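Local coordinates for protein alkyl hydroperoxide reductase AhpD (Deinococcus radiodurans R1, PDB 6K40) that probably acts as a peroxiredoxin-type antioxidant enzyme of the AhpD-like family, reducing hydroperoxides in a bacterium known for its stress resistance, at residues Trp33-Ala36 / Glu37-Gly41; Tyr135-Lys138 / Leu139-Pro143. All coordinates share one frame; numbering follows the deposited sequence.

Contact 1 (Trp33-Ala36 / Glu37-Gly41); sequences WSKA and EANMG
Lys35 and Asn39, one helical turn apart, meet on the solvent side of the last turns of helix 27-40. The lysine chain runs out with CG anti to its own N, then bends at its end, which leaves NZ 3.7 Å from Asn39 ND2, a loose approach of two nitrogens with no bond between them. The Asn39 amide lies close beside the preceding turn, its CG 3.3 Å from Lys35 O; this is packing, since OD1 and that oxygen are both acceptors. Met40 packs more tightly still: its CG, held between the backbone N and the carbonyl carbon (chi1 55°), is pressed to 3.0 Å from Ala36 O.

Under these side chains runs the regular i to i+4 bonding of an alpha helix. Glu37 N reaches Trp33 O at 3.0 Å, and Met40 N reaches Ala36 O at 2.9 Å. The pattern slackens at Asn39 N, whose bond to Lys35 O bends to 132° while a weak second one goes to Ala36 O. Gly41 then ends the helix with positive phi (90°), a conformation in which a CB would press on the carbonyl O before it; glycine has none.

Farther out, small Ala36 lets Pro44 of the following loop come close, and Val43 touches both Glu37 and Trp33. The broad Trp33 indole, buried, hydrogen-bonds through NE1 to Phe47 O and makes a cation-pi contact with Arg48.

Contact 2 (Tyr135-Lys138 / Leu139-Pro143); sequences YAEK and LTLRP
Lys138 and Arg142 pack across one turn of helix through the carbon part of the lysine. Its CG lies over one face of the guanidinium, toward the rim, 3.2 Å from Arg142 NH2, and the two chains cross at about a right angle. Arg142 reaches back by a bend at chi3 (-75°). Lys138 NZ and Arg142 NH1 end up 4.4 Å apart, two like charges whose repulsion is probably eased by acids: NZ has a salt bridge to Asp150 and a hydrogen bond to Glu145 O, and NH1 pairs with the Glu145 carboxylate.

The apolar contacts are lighter. Leu139 CD2 approaches the Tyr135 ring obliquely, 4.2 Å from CE2, while Leu141 CD1 rests on the methylene Glu137 CG at 3.8 Å.

Among the hydrogen bonds, Ala136 O is gripped twice by Thr140, from N and from OG1, each at 2.9 Å and from opposite faces of the carbonyl plane. A chi1 of -61° sets OG1 beside its own backbone N, within reach of that carbonyl, and Asn175 ND2 is a second partner for the buried hydroxyl. Arg142 N closes the last regular turn on Lys138 O at 2.8 Å; Arg142 itself then leaves helical geometry, and Pro143, which has no N-H to offer, follows.

Buried Glu137 takes a hydrogen bond from Trp120 NE1 on OE1, and its OE2 forms salt bridges with Arg121 and with Arg91 of the second subunit, tying this helix into the dimer. Within the all-helical fold, Ala136, Glu137 and Thr140 face helix 76-90, and Ile171 of helix 161-184 packs on Tyr135, Ala136, Leu139 and Thr140.

In the fold
Both contacts are the closing turns of a helix, contact 1 of helix 27-40 and contact 2 of helix 127-141, on opposite sides of the chain's centre with their own centres about 34 Å apart. Residues 33-41 are mostly at the surface; their buried members, Trp33 and Ala36, meet loop residues, and no other chain of the assembly touches them. Residues 135-143 have one flank in the helical core and reach the second subunit. The chemistry follows: contact 1 relies mainly on backbone bonds and ends at a positive-phi glycine, whereas contact 2 adds a threonine hydroxyl, an arginine packed on lysine carbon, and charges paired with residues beyond it.

Contact 1 (Trp33-Ala36 / Glu37-Gly41)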
ATOM      1  N   TRP A  33     -18.588 -10.911 -19.767  1.00 22.71           N
ATOM      2  CA  TRP A  33     -17.934 -11.990 -19.031  1.00 23.60           C
ATOM      3  C   TRP A  33     -17.174 -12.912 -19.977  1.00 23.95           C
ATOM      4  O   TRP A  33     -16.013 -13.266 -19.731  1.00 23.21           O
ATOM      5  CB  TRP A  33     -18.977 -12.781 -18.237  1.00 24.41           C
ATOM      6  CG  TRP A  33     -19.520 -12.064 -17.040  1.00 23.60           C
ATOM      7  CD1 TRP A  33     -19.127 -10.849 -16.559  1.00 23.37           C
ATOM      8  CD2 TRP A  33     -20.556 -12.525 -16.164  1.00 22.61           C
ATOM      9  NE1 TRP A  33     -19.854 -10.524 -15.439  1.00 21.97           N
ATOM     10  CE2 TRP A  33     -20.736 -11.538 -15.175  1.00 22.13           C
ATOM     11  CE3 TRP A  33     -21.346 -13.677 -16.119  1.00 22.17           C
ATOM     12  CZ2 TRP A  33     -21.676 -11.668 -14.153  1.00 21.89           C
ATOM     13  CZ3 TRP A  33     -22.276 -13.804 -15.104  1.00 22.37           C
ATOM     14  CH2 TRP A  33     -22.434 -12.805 -14.136  1.00 21.31           C
ATOM     15  N   SER A  34     -17.819 -13.299 -21.078  1.00 24.06           N
ATOM     16  CA  SER A  34     -17.181 -14.204 -22.029  1.00 24.90           C
ATOM     17  C   SER A  34     -16.000 -13.532 -22.718  1.00 26.53           C
ATOM     18  O   SER A  34     -14.968 -14.170 -22.958  1.00 26.23           O
ATOM     19  CB  SER A  34     -18.194 -14.701 -23.055  1.00 24.54           C
ATOM     20  OG  SER A  34     -19.024 -15.699 -22.494  1.00 26.08           O
ATOM     21  N   LYS A  35     -16.115 -12.233 -23.008  1.00 25.59           N
ATOM     22  CA  LYS A  35     -15.003 -11.538 -23.649  1.00 28.17           C
ATOM     23  C   LYS A  35     -13.824 -11.394 -22.693  1.00 29.76           C
ATOM     24  O   LYS A  35     -12.664 -11.589 -23.087  1.00 29.70           O
ATOM     25  CB  LYS A  35     -15.479 -10.173 -24.133  1.00 32.26           C
ATOM     26  CG  LYS A  35     -14.438  -9.313 -24.836  1.00 37.53           C
ATOM     27  CD  LYS A  35     -14.986  -7.900 -25.043  1.00 41.35           C
ATOM     28  CE  LYS A  35     -13.891  -6.840 -25.088  1.00 43.60           C
ATOM     29  NZ  LYS A  35     -12.975  -7.016 -26.249  1.00 45.37           N
ATOM     30  N   ALA A  36     -14.107 -11.125 -21.415  1.00 31.00           N
ATOM     31  CA  ALA A  36     -13.044 -10.989 -20.427  1.00 31.61           C
ATOM     32  C   ALA A  36     -12.311 -12.306 -20.248  1.00 32.50           C
ATOM     33  O   ALA A  36     -11.082 -12.332 -20.127  1.00 32.26           O
ATOM     34  CB  ALA A  36     -13.625 -10.520 -19.096  1.00 30.71           C
ATOM     35  N   GLU A  37     -13.065 -13.408 -20.221  1.00 28.42           N
ATOM     36  CA  GLU A  37     -12.451 -14.723 -20.076  1.00 31.99           C
ATOM     37  C   GLU A  37     -11.684 -15.147 -21.327  1.00 32.27           C
ATOM     38  O   GLU A  37     -10.615 -15.766 -21.224  1.00 32.20           O
ATOM     39  CB  GLU A  37     -13.498 -15.704 -19.594  1.00 36.48           C
ATOM     40  CG  GLU A  37     -13.100 -17.135 -19.578  1.00 43.11           C
ATOM     41  CD  GLU A  37     -12.037 -17.380 -18.549  1.00 49.32           C
ATOM     42  OE1 GLU A  37     -12.300 -17.702 -17.366  1.00 49.71           O
ATOM     43  OE2 GLU A  37     -10.889 -17.404 -19.036  1.00 53.40           O
ATOM     44  N   ALA A  38     -12.162 -14.774 -22.515  1.00 34.40           N
ATOM     45  CA  ALA A  38     -11.383 -15.063 -23.715  1.00 35.62           C
ATOM     46  C   ALA A  38     -10.082 -14.271 -23.711  1.00 37.40           C
ATOM     47  O   ALA A  38      -9.059 -14.740 -24.227  1.00 38.33           O
ATOM     48  CB  ALA A  38     -12.209 -14.751 -24.949  1.00 34.26           C
ATOM     49  N   ASN A  39     -10.083 -13.088 -23.095  1.00 38.00           N
ATOM     50  CA  ASN A  39      -8.904 -12.241 -23.212  1.00 39.58           C
ATOM     51  C   ASN A  39      -7.898 -12.379 -22.072  1.00 40.57           C
ATOM     52  O   ASN A  39      -6.699 -12.198 -22.312  1.00 41.05           O
ATOM     53  CB  ASN A  39      -9.331 -10.775 -23.329  1.00 41.48           C
ATOM     54  CG  ASN A  39     -10.009 -10.472 -24.650  1.00 43.26           C
ATOM     55  OD1 ASN A  39     -10.227 -11.367 -25.468  1.00 43.70           O
ATOM     56  ND2 ASN A  39     -10.343  -9.206 -24.868  1.00 43.80           N
ATOM     57  N   MET A  40      -8.303 -12.700 -20.840  1.00 38.46           N
ATOM     58  CA  MET A  40      -7.323 -12.733 -19.756  1.00 37.11           C
ATOM     59  C   MET A  40      -7.259 -14.033 -18.964  1.00 34.05           C
ATOM     60  O   MET A  40      -6.371 -14.165 -18.112  1.00 34.45           O
ATOM     61  CB  MET A  40      -7.544 -11.565 -18.779  1.00 39.76           C
ATOM     62  CG  MET A  40      -8.925 -11.444 -18.195  1.00 43.15           C
ATOM     63  SD  MET A  40      -9.046  -9.986 -17.143  1.00 45.49           S
ATOM     64  CE  MET A  40      -9.153  -8.697 -18.377  1.00 43.40           C
ATOM     65  N   GLY A  41      -8.162 -14.982 -19.202  1.00 37.23           N
ATOM     66  CA  GLY A  41      -8.194 -16.225 -18.460  1.00 33.41           C
ATOM     67  C   GLY A  41      -9.055 -16.200 -17.216  1.00 31.50           C
ATOM     68  O   GLY A  41      -9.115 -17.211 -16.502  1.00 31.80           O
TER

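Contact 2 (Tyr135-Lys138 / Leu139-Pro143)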
ATOM      1  N   TYR A 135      -0.814  16.589  -7.783  1.00 19.84           N
ATOM      2  CA  TYR A 135      -2.148  17.030  -8.172  1.00 17.69           C
ATOM      3  C   TYR A 135      -3.200  15.984  -7.822  1.00 16.46           C
ATOM      4  O   TYR A 135      -4.274  16.321  -7.308  1.00 15.55           O
ATOM      5  CB  TYR A 135      -2.177  17.352  -9.667  1.00 17.88           C
ATOM      6  CG  TYR A 135      -3.403  18.129 -10.088  1.00 18.27           C
ATOM      7  CD1 TYR A 135      -3.425  19.517 -10.025  1.00 18.89           C
ATOM      8  CD2 TYR A 135      -4.539  17.474 -10.545  1.00 16.42           C
ATOM      9  CE1 TYR A 135      -4.547  20.231 -10.409  1.00 19.90           C
ATOM     10  CE2 TYR A 135      -5.664  18.178 -10.930  1.00 17.80           C
ATOM     11  CZ  TYR A 135      -5.663  19.553 -10.860  1.00 18.80           C
ATOM     12  OH  TYR A 135      -6.783  20.253 -11.240  1.00 17.29           O
ATOM     13  N   ALA A 136      -2.913  14.709  -8.098  1.00 16.55           N
ATOM     14  CA  ALA A 136      -3.855  13.647  -7.765  1.00 15.14           C
ATOM     15  C   ALA A 136      -4.115  13.595  -6.268  1.00 16.73           C
ATOM     16  O   ALA A 136      -5.266  13.452  -5.831  1.00 14.91           O
ATOM     17  CB  ALA A 136      -3.329  12.303  -8.266  1.00 15.15           C
ATOM     18  N   GLU A 137      -3.058  13.720  -5.463  1.00 17.94           N
ATOM     19  CA  GLU A 137      -3.228  13.679  -4.017  1.00 16.75           C
ATOM     20  C   GLU A 137      -4.062  14.853  -3.529  1.00 16.08           C
ATOM     21  O   GLU A 137      -4.959  14.680  -2.694  1.00 16.07           O
ATOM     22  CB  GLU A 137      -1.865  13.662  -3.327  1.00 15.84           C
ATOM     23  CG  GLU A 137      -1.953  13.721  -1.812  1.00 16.91           C
ATOM     24  CD  GLU A 137      -0.851  12.937  -1.132  1.00 18.30           C
ATOM     25  OE1 GLU A 137      -0.188  12.125  -1.810  1.00 19.04           O
ATOM     26  OE2 GLU A 137      -0.651  13.131   0.084  1.00 19.33           O
ATOM     27  N   LYS A 138      -3.793  16.057  -4.041  1.00 17.89           N
ATOM     28  CA  LYS A 138      -4.575  17.206  -3.602  1.00 18.50           C
ATOM     29  C   LYS A 138      -6.039  17.063  -4.005  1.00 18.70           C
ATOM     30  O   LYS A 138      -6.938  17.343  -3.203  1.00 18.74           O
ATOM     31  CB  LYS A 138      -3.991  18.504  -4.158  1.00 18.75           C
ATOM     32  CG  LYS A 138      -4.425  19.722  -3.356  1.00 19.66           C
ATOM     33  CD  LYS A 138      -4.238  21.030  -4.107  1.00 20.70           C
ATOM     34  CE  LYS A 138      -5.090  22.126  -3.477  1.00 20.31           C
ATOM     35  NZ  LYS A 138      -4.552  23.493  -3.709  1.00 20.82           N
ATOM     36  N   LEU A 139      -6.298  16.618  -5.239  1.00 17.25           N
ATOM     37  CA  LEU A 139      -7.675  16.486  -5.705  1.00 16.70           C
ATOM     38  C   LEU A 139      -8.417  15.379  -4.967  1.00 16.79           C
ATOM     39  O   LEU A 139      -9.640  15.458  -4.803  1.00 16.81           O
ATOM     40  CB  LEU A 139      -7.703  16.238  -7.214  1.00 17.34           C
ATOM     41  CG  LEU A 139      -9.072  16.265  -7.905  1.00 18.63           C
ATOM     42  CD1 LEU A 139      -9.817  17.557  -7.606  1.00 19.57           C
ATOM     43  CD2 LEU A 139      -8.925  16.074  -9.405  1.00 18.73           C
ATOM     44  N   THR A 140      -7.701  14.350  -4.508  1.00 16.56           N
ATOM     45  CA  THR A 140      -8.345  13.288  -3.746  1.00 15.52           C
ATOM     46  C   THR A 140      -8.632  13.720  -2.313  1.00 16.15           C
ATOM     47  O   THR A 140      -9.730  13.476  -1.797  1.00 15.57           O
ATOM     48  CB  THR A 140      -7.476  12.029  -3.751  1.00 15.16           C
ATOM     49  OG1 THR A 140      -7.305  11.567  -5.095  1.00 17.12           O
ATOM     50  CG2 THR A 140      -8.126  10.925  -2.923  1.00 14.55           C
ATOM     51  N   LEU A 141      -7.668  14.366  -1.659  1.00 16.17           N
ATOM     52  CA  LEU A 141      -7.791  14.635  -0.232  1.00 16.28           C
ATOM     53  C   LEU A 141      -8.429  15.981   0.080  1.00 18.74           C
ATOM     54  O   LEU A 141      -9.122  16.102   1.096  1.00 22.14           O
ATOM     55  CB  LEU A 141      -6.412  14.567   0.429  1.00 14.98           C
ATOM     56  CG  LEU A 141      -5.709  13.210   0.391  1.00 15.87           C
ATOM     57  CD1 LEU A 141      -4.372  13.282   1.115  1.00 15.80           C
ATOM     58  CD2 LEU A 141      -6.594  12.132   0.995  1.00 14.74           C
ATOM     59  N   ARG A 142      -8.237  16.989  -0.766  1.00 19.10           N
ATOM     60  CA  ARG A 142      -8.733  18.342  -0.505  1.00 19.13           C
ATOM     61  C   ARG A 142      -9.400  18.921  -1.748  1.00 17.35           C
ATOM     62  O   ARG A 142      -8.961  19.945  -2.279  1.00 16.44           O
ATOM     63  CB  ARG A 142      -7.596  19.246  -0.032  1.00 22.70           C
ATOM     64  CG  ARG A 142      -6.985  18.844   1.300  1.00 28.51           C
ATOM     65  CD  ARG A 142      -5.736  19.657   1.608  1.00 33.71           C
ATOM     66  NE  ARG A 142      -4.583  19.229   0.822  1.00 38.52           N
ATOM     67  CZ  ARG A 142      -3.813  20.049   0.111  1.00 42.14           C
ATOM     68  NH1 ARG A 142      -4.074  21.351   0.081  1.00 42.93           N
ATOM     69  NH2 ARG A 142      -2.781  19.569  -0.569  1.00 42.34           N
ATOM     70  N   PRO A 143     -10.485  18.302  -2.228  1.00 17.35           N
ATOM     71  CA  PRO A 143     -11.109  18.796  -3.469  1.00 18.45           C
ATOM     72  C   PRO A 143     -11.613  20.226  -3.376  1.00 22.36           C
ATOM     73  O   PRO A 143     -11.662  20.921  -4.398  1.00 26.11           O
ATOM     74  CB  PRO A 143     -12.263  17.809  -3.696  1.00 16.62           C
ATOM     75  CG  PRO A 143     -12.560  17.257  -2.346  1.00 15.72           C
ATOM     76  CD  PRO A 143     -11.233  17.170  -1.653  1.00 15.36           C
TER